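Local coordinates for extracellular ligand-binding receptor (PDB 3SG0), which probably serves as the periplasmic solute-binding component of a transport system, binding aromatic acids such as benzoylformate, at residues A159-D169 and G187-R198. Residues are numbered along the deposited sequence; the frame is centred on the assembly and turned at random.
With 173 (benzoyl-formic acid), chain B.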
loop_
_atom_site.group_PDB
_atom_site.type_symbol
_atom_site.label_atom_id
_atom_site.label_comp_id
_atom_site.label_asym_id
_atom_site.label_seq_id
_atom_site.Cartn_x
_atom_site.Cartn_y
_atom_site.Cartn_z
ATOM N N ALA A 159 -24.739 -1.664 12.235
ATOM C CA ALA A 159 -25.025 -2.504 11.075
ATOM C C ALA A 159 -25.071 -3.974 11.484
ATOM O O ALA A 159 -24.219 -4.439 12.238
ATOM C CB ALA A 159 -23.982 -2.286 9.982
ATOM N N LYS A 160 -26.065 -4.707 10.988
ATOM C CA LYS A 160 -26.178 -6.131 11.295
ATOM C C LYS A 160 -25.962 -7.014 10.070
ATOM O O LYS A 160 -25.571 -8.173 10.195
ATOM C CB LYS A 160 -27.540 -6.440 11.922
ATOM C CG LYS A 160 -27.856 -5.608 13.156
ATOM C CD LYS A 160 -26.885 -5.890 14.294
ATOM C CE LYS A 160 -27.060 -7.296 14.840
ATOM N NZ LYS A 160 -26.260 -7.510 16.082
ATOM N N LYS A 161 -26.226 -6.462 8.888
ATOM C CA LYS A 161 -26.018 -7.183 7.638
ATOM C C LYS A 161 -25.120 -6.363 6.725
ATOM O O LYS A 161 -25.439 -5.221 6.400
ATOM C CB LYS A 161 -27.353 -7.478 6.947
ATOM C CG LYS A 161 -28.243 -8.441 7.725
ATOM C CD LYS A 161 -29.454 -8.872 6.909
ATOM C CE LYS A 161 -30.396 -7.707 6.647
ATOM N NZ LYS A 161 -31.571 -8.116 5.823
ATOM N N VAL A 162 -23.998 -6.951 6.319
ATOM C CA VAL A 162 -23.001 -6.246 5.517
ATOM C C VAL A 162 -22.703 -7.031 4.246
ATOM O O VAL A 162 -22.271 -8.177 4.309
ATOM C CB VAL A 162 -21.701 -6.027 6.323
ATOM C CG1 VAL A 162 -20.658 -5.306 5.477
ATOM C CG2 VAL A 162 -21.994 -5.252 7.602
ATOM N N GLY A 163 -22.968 -6.424 3.095
ATOM C CA GLY A 163 -22.629 -7.045 1.825
ATOM C C GLY A 163 -21.136 -6.957 1.568
ATOM O O GLY A 163 -20.447 -6.147 2.185
ATOM N N TYR A 164 -20.626 -7.786 0.664
ATOM C CA TYR A 164 -19.205 -7.762 0.343
ATOM C C TYR A 164 -18.947 -7.985 -1.143
ATOM O O TYR A 164 -19.477 -8.924 -1.746
ATOM C CB TYR A 164 -18.450 -8.823 1.151
ATOM C CG TYR A 164 -16.980 -8.878 0.816
ATOM C CD1 TYR A 164 -16.523 -9.579 -0.295
ATOM C CD2 TYR A 164 -16.046 -8.204 1.594
ATOM C CE1 TYR A 164 -15.173 -9.614 -0.618
ATOM C CE2 TYR A 164 -14.704 -8.237 1.284
ATOM C CZ TYR A 164 -14.275 -8.937 0.179
ATOM O OH TYR A 164 -12.928 -8.944 -0.100
ATOM N N ILE A 165 -18.108 -7.130 -1.720
ATOM C CA ILE A 165 -17.506 -7.403 -3.022
ATOM C C ILE A 165 -16.043 -6.995 -2.946
ATOM O O ILE A 165 -15.706 -5.974 -2.347
ATOM C CB ILE A 165 -18.222 -6.664 -4.180
ATOM C CG1 ILE A 165 -17.577 -7.016 -5.522
ATOM C CG2 ILE A 165 -18.263 -5.153 -3.953
ATOM C CD1 ILE A 165 -18.341 -6.488 -6.728
ATOM N N GLY A 166 -15.164 -7.793 -3.533
ATOM C CA GLY A 166 -13.754 -7.451 -3.513
ATOM C C GLY A 166 -13.028 -8.088 -4.677
ATOM O O GLY A 166 -13.591 -8.917 -5.400
ATOM N N PHE A 167 -11.773 -7.710 -4.867
ATOM C CA PHE A 167 -10.987 -8.301 -5.934
ATOM C C PHE A 167 -10.814 -9.799 -5.692
ATOM O O PHE A 167 -10.617 -10.251 -4.555
ATOM C CB PHE A 167 -9.588 -7.696 -5.986
ATOM C CG PHE A 167 -9.511 -6.292 -6.547
ATOM C CD1 PHE A 167 -10.425 -5.799 -7.477
ATOM C CD2 PHE A 167 -8.458 -5.481 -6.160
ATOM C CE1 PHE A 167 -10.280 -4.507 -7.989
ATOM C CE2 PHE A 167 -8.306 -4.210 -6.663
ATOM C CZ PHE A 167 -9.205 -3.716 -7.584
ATOM N N SER A 168 -10.819 -10.558 -6.782
ATOM C CA SER A 168 -10.532 -11.988 -6.747
ATOM C C SER A 168 -9.019 -12.226 -6.740
ATOM O O SER A 168 -8.470 -12.870 -7.642
ATOM C CB SER A 168 -11.185 -12.685 -7.940
ATOM O OG SER A 168 -10.926 -11.962 -9.128
ATOM N N ASP A 169 -8.342 -11.682 -5.736
ATOM C CA ASP A 169 -6.910 -11.889 -5.581
ATOM C C ASP A 169 -6.552 -11.801 -4.107
ATOM O O ASP A 169 -7.435 -11.637 -3.257
ATOM C CB ASP A 169 -6.093 -10.907 -6.438
ATOM C CG ASP A 169 -6.254 -9.450 -6.022
ATOM O OD1 ASP A 169 -6.562 -9.161 -4.847
ATOM O OD2 ASP A 169 -6.044 -8.577 -6.895
ATOM N N GLY A 187 -20.814 -8.958 15.817
ATOM C CA GLY A 187 -22.262 -8.867 15.861
ATOM C C GLY A 187 -22.939 -8.537 14.543
ATOM O O GLY A 187 -24.097 -8.130 14.525
ATOM N N PHE A 188 -22.228 -8.699 13.434
ATOM C CA PHE A 188 -22.875 -8.588 12.132
ATOM C C PHE A 188 -22.578 -9.811 11.278
ATOM O O PHE A 188 -21.728 -10.627 11.627
ATOM C CB PHE A 188 -22.522 -7.272 11.409
ATOM C CG PHE A 188 -21.061 -7.113 11.061
ATOM C CD1 PHE A 188 -20.540 -7.680 9.908
ATOM C CD2 PHE A 188 -20.224 -6.353 11.862
ATOM C CE1 PHE A 188 -19.202 -7.515 9.580
ATOM C CE2 PHE A 188 -18.888 -6.182 11.536
ATOM C CZ PHE A 188 -18.380 -6.766 10.394
ATOM N N GLU A 189 -23.313 -9.961 10.185
ATOM C CA GLU A 189 -23.047 -11.051 9.259
ATOM C C GLU A 189 -22.680 -10.496 7.889
ATOM O O GLU A 189 -23.237 -9.491 7.450
ATOM C CB GLU A 189 -24.255 -11.986 9.147
ATOM C CG GLU A 189 -25.356 -11.486 8.228
ATOM C CD GLU A 189 -26.463 -12.507 8.034
ATOM O OE1 GLU A 189 -26.602 -13.031 6.908
ATOM O OE2 GLU A 189 -27.197 -12.783 9.007
ATOM N N LEU A 190 -21.727 -11.149 7.233
ATOM C CA LEU A 190 -21.422 -10.861 5.837
ATOM C C LEU A 190 -22.420 -11.613 4.972
ATOM O O LEU A 190 -22.475 -12.842 5.014
ATOM C CB LEU A 190 -20.007 -11.315 5.486
ATOM C CG LEU A 190 -18.846 -10.500 6.052
ATOM C CD1 LEU A 190 -17.526 -11.033 5.519
ATOM C CD2 LEU A 190 -19.003 -9.032 5.698
ATOM N N THR A 191 -23.205 -10.880 4.190
ATOM C CA THR A 191 -24.303 -11.485 3.435
ATOM C C THR A 191 -23.875 -12.084 2.097
ATOM O O THR A 191 -24.616 -12.882 1.511
ATOM C CB THR A 191 -25.423 -10.473 3.147
ATOM O OG1 THR A 191 -24.950 -9.488 2.220
ATOM C CG2 THR A 191 -25.882 -9.801 4.423
ATOM N N THR A 192 -22.706 -11.685 1.603
ATOM C CA THR A 192 -22.203 -12.193 0.328
ATOM C C THR A 192 -20.698 -12.329 0.365
ATOM O O THR A 192 -20.033 -11.818 1.267
ATOM C CB THR A 192 -22.534 -11.269 -0.873
ATOM O OG1 THR A 192 -21.890 -9.997 -0.708
ATOM C CG2 THR A 192 -24.029 -11.077 -1.045
ATOM N N HIS A 193 -20.172 -13.007 -0.649
ATOM C CA HIS A 193 -18.747 -13.031 -0.928
ATOM C C HIS A 193 -18.581 -12.889 -2.439
ATOM O O HIS A 193 -18.191 -13.834 -3.126
ATOM C CB HIS A 193 -18.118 -14.336 -0.430
ATOM C CG HIS A 193 -16.633 -14.409 -0.622
ATOM N ND1 HIS A 193 -15.904 -15.543 -0.340
ATOM C CD2 HIS A 193 -15.739 -13.488 -1.056
ATOM C CE1 HIS A 193 -14.627 -15.322 -0.599
ATOM N NE2 HIS A 193 -14.502 -14.084 -1.042
ATOM N N GLU A 194 -18.906 -11.708 -2.958
ATOM C CA GLU A 194 -18.791 -11.458 -4.392
ATOM C C GLU A 194 -17.388 -10.985 -4.706
ATOM O O GLU A 194 -16.746 -10.311 -3.885
ATOM C CB GLU A 194 -19.813 -10.420 -4.850
ATOM C CG GLU A 194 -21.257 -10.889 -4.728
ATOM C CD GLU A 194 -21.536 -12.135 -5.543
ATOM O OE1 GLU A 194 -21.240 -12.143 -6.752
ATOM O OE2 GLU A 194 -22.053 -13.118 -4.972
ATOM N N VAL A 195 -16.918 -11.322 -5.900
ATOM C CA VAL A 195 -15.592 -10.914 -6.330
ATOM C C VAL A 195 -15.614 -10.406 -7.770
ATOM O O VAL A 195 -16.541 -10.692 -8.533
ATOM C CB VAL A 195 -14.558 -12.065 -6.191
ATOM C CG1 VAL A 195 -14.420 -12.498 -4.731
ATOM C CG2 VAL A 195 -14.915 -13.242 -7.085
ATOM N N TYR A 196 -14.585 -9.647 -8.129
ATOM C CA TYR A 196 -14.387 -9.215 -9.500
ATOM C C TYR A 196 -12.911 -9.062 -9.772
ATOM O O TYR A 196 -12.108 -8.936 -8.840
ATOM C CB TYR A 196 -15.154 -7.930 -9.821
ATOM C CG TYR A 196 -14.640 -6.613 -9.264
ATOM C CD1 TYR A 196 -14.228 -5.595 -10.123
ATOM C CD2 TYR A 196 -14.662 -6.348 -7.899
ATOM C CE1 TYR A 196 -13.812 -4.363 -9.641
ATOM C CE2 TYR A 196 -14.246 -5.119 -7.405
ATOM C CZ TYR A 196 -13.829 -4.131 -8.281
ATOM O OH TYR A 196 -13.435 -2.903 -7.777
ATOM N N ALA A 197 -12.553 -9.098 -11.053
ATOM C CA ALA A 197 -11.175 -8.906 -11.467
ATOM C C ALA A 197 -10.921 -7.429 -11.735
ATOM O O ALA A 197 -11.826 -6.691 -12.118
ATOM C CB ALA A 197 -10.862 -9.743 -12.686
ATOM N N ARG A 198 -9.685 -6.990 -11.517
ATOM C CA ARG A 198 -9.396 -5.555 -11.495
ATOM C C ARG A 198 -9.810 -4.808 -12.760
ATOM O O ARG A 198 -10.247 -3.656 -12.680
ATOM C CB ARG A 198 -7.920 -5.283 -11.167
ATOM C CG ARG A 198 -7.453 -5.890 -9.857
ATOM C CD ARG A 198 -6.220 -5.169 -9.281
ATOM N NE ARG A 198 -5.764 -5.849 -8.072
ATOM C CZ ARG A 198 -5.138 -5.282 -7.046
ATOM N NH1 ARG A 198 -4.846 -3.984 -7.040
ATOM N NH2 ARG A 198 -4.811 -6.037 -6.008
HETATM O O1B 173 B . -1.745 -4.492 -2.416
HETATM C C1 173 B . -2.463 -4.251 -3.349
HETATM O O1A 173 B . -2.788 -5.186 -4.324
HETATM C C2 173 B . -3.253 -2.970 -3.389
HETATM O O2 173 B . -4.157 -2.840 -4.159
HETATM C C1G 173 B . -2.814 -1.868 -2.477
HETATM C C2D 173 B . -1.329 -1.538 -2.373
HETATM C C2E 173 B . -0.863 -0.443 -1.436
HETATM C C3 173 B . -1.895 0.305 -0.594
HETATM C C1E 173 B . -3.389 -0.053 -0.717
HETATM C C1D 173 B . -3.865 -1.137 -1.662
#
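Arg-198 and Asp-169 form a salt bridge at the ligand end of two parallel strands. The guanidinium meets the carboxylate side-on. NE and NH2 both donate to the single oxygen Asp-169 OD2, each at 3.0 Å, and that oxygen lies in the guanidinium plane. The carboxylate itself is turned 42° from this plane. OD1 of Asp-169 caps the following helix at Gly-172 N. The adjoining edge, NH2 and NH1, holds benzoylformate: Arg-198 NH2 donates to O1A at 2.8 Å and Arg-198 NH1 to O2 at 3.2 Å. NH2 thus serves both acids.

Phe-167 supports this arginine. Arg-198 CG makes a CH-pi contact over the ring centre, 3.5 Å from the centroid. The extended chain then carries the guanidinium across the ring rim, the planes 28° apart. Tyr-196 packs obliquely against Phe-167, and its OH is hydrogen-bonded to Ser-222 OG and Pro-226 O. Ile-165 CG1 touches Tyr-196 CD2 at 3.8 Å. At the other end, Val-162 packs on Phe-188 and Leu-190.

Two parallel ladders join the backbones. Lys-161 and Val-162 pair with Glu-189 and Leu-190; Ile-165, Gly-166 and Phe-167 pair with Glu-194, Val-195 and Tyr-196. The register slips by one residue between them. Here Thr-192 OG1, set between its backbone N and carbonyl carbon (chi1 63°), is brought back to the strand and donates to Tyr-164 O at 2.8 Å, while Glu-194 N reaches that oxygen from the opposite face of its plane. Lys-160 NZ binds Gly-187 O at 2.7 Å, on a lone pair.

The pair belongs to a beta-alpha-beta unit, with strand 189-196 at the sheet edge. Asp-169 and Phe-167 together probably restrict the rotation of the guanidinium, consistent with an edge already turned to the ligand acid; the nearby carboxylate would offset part of its charge.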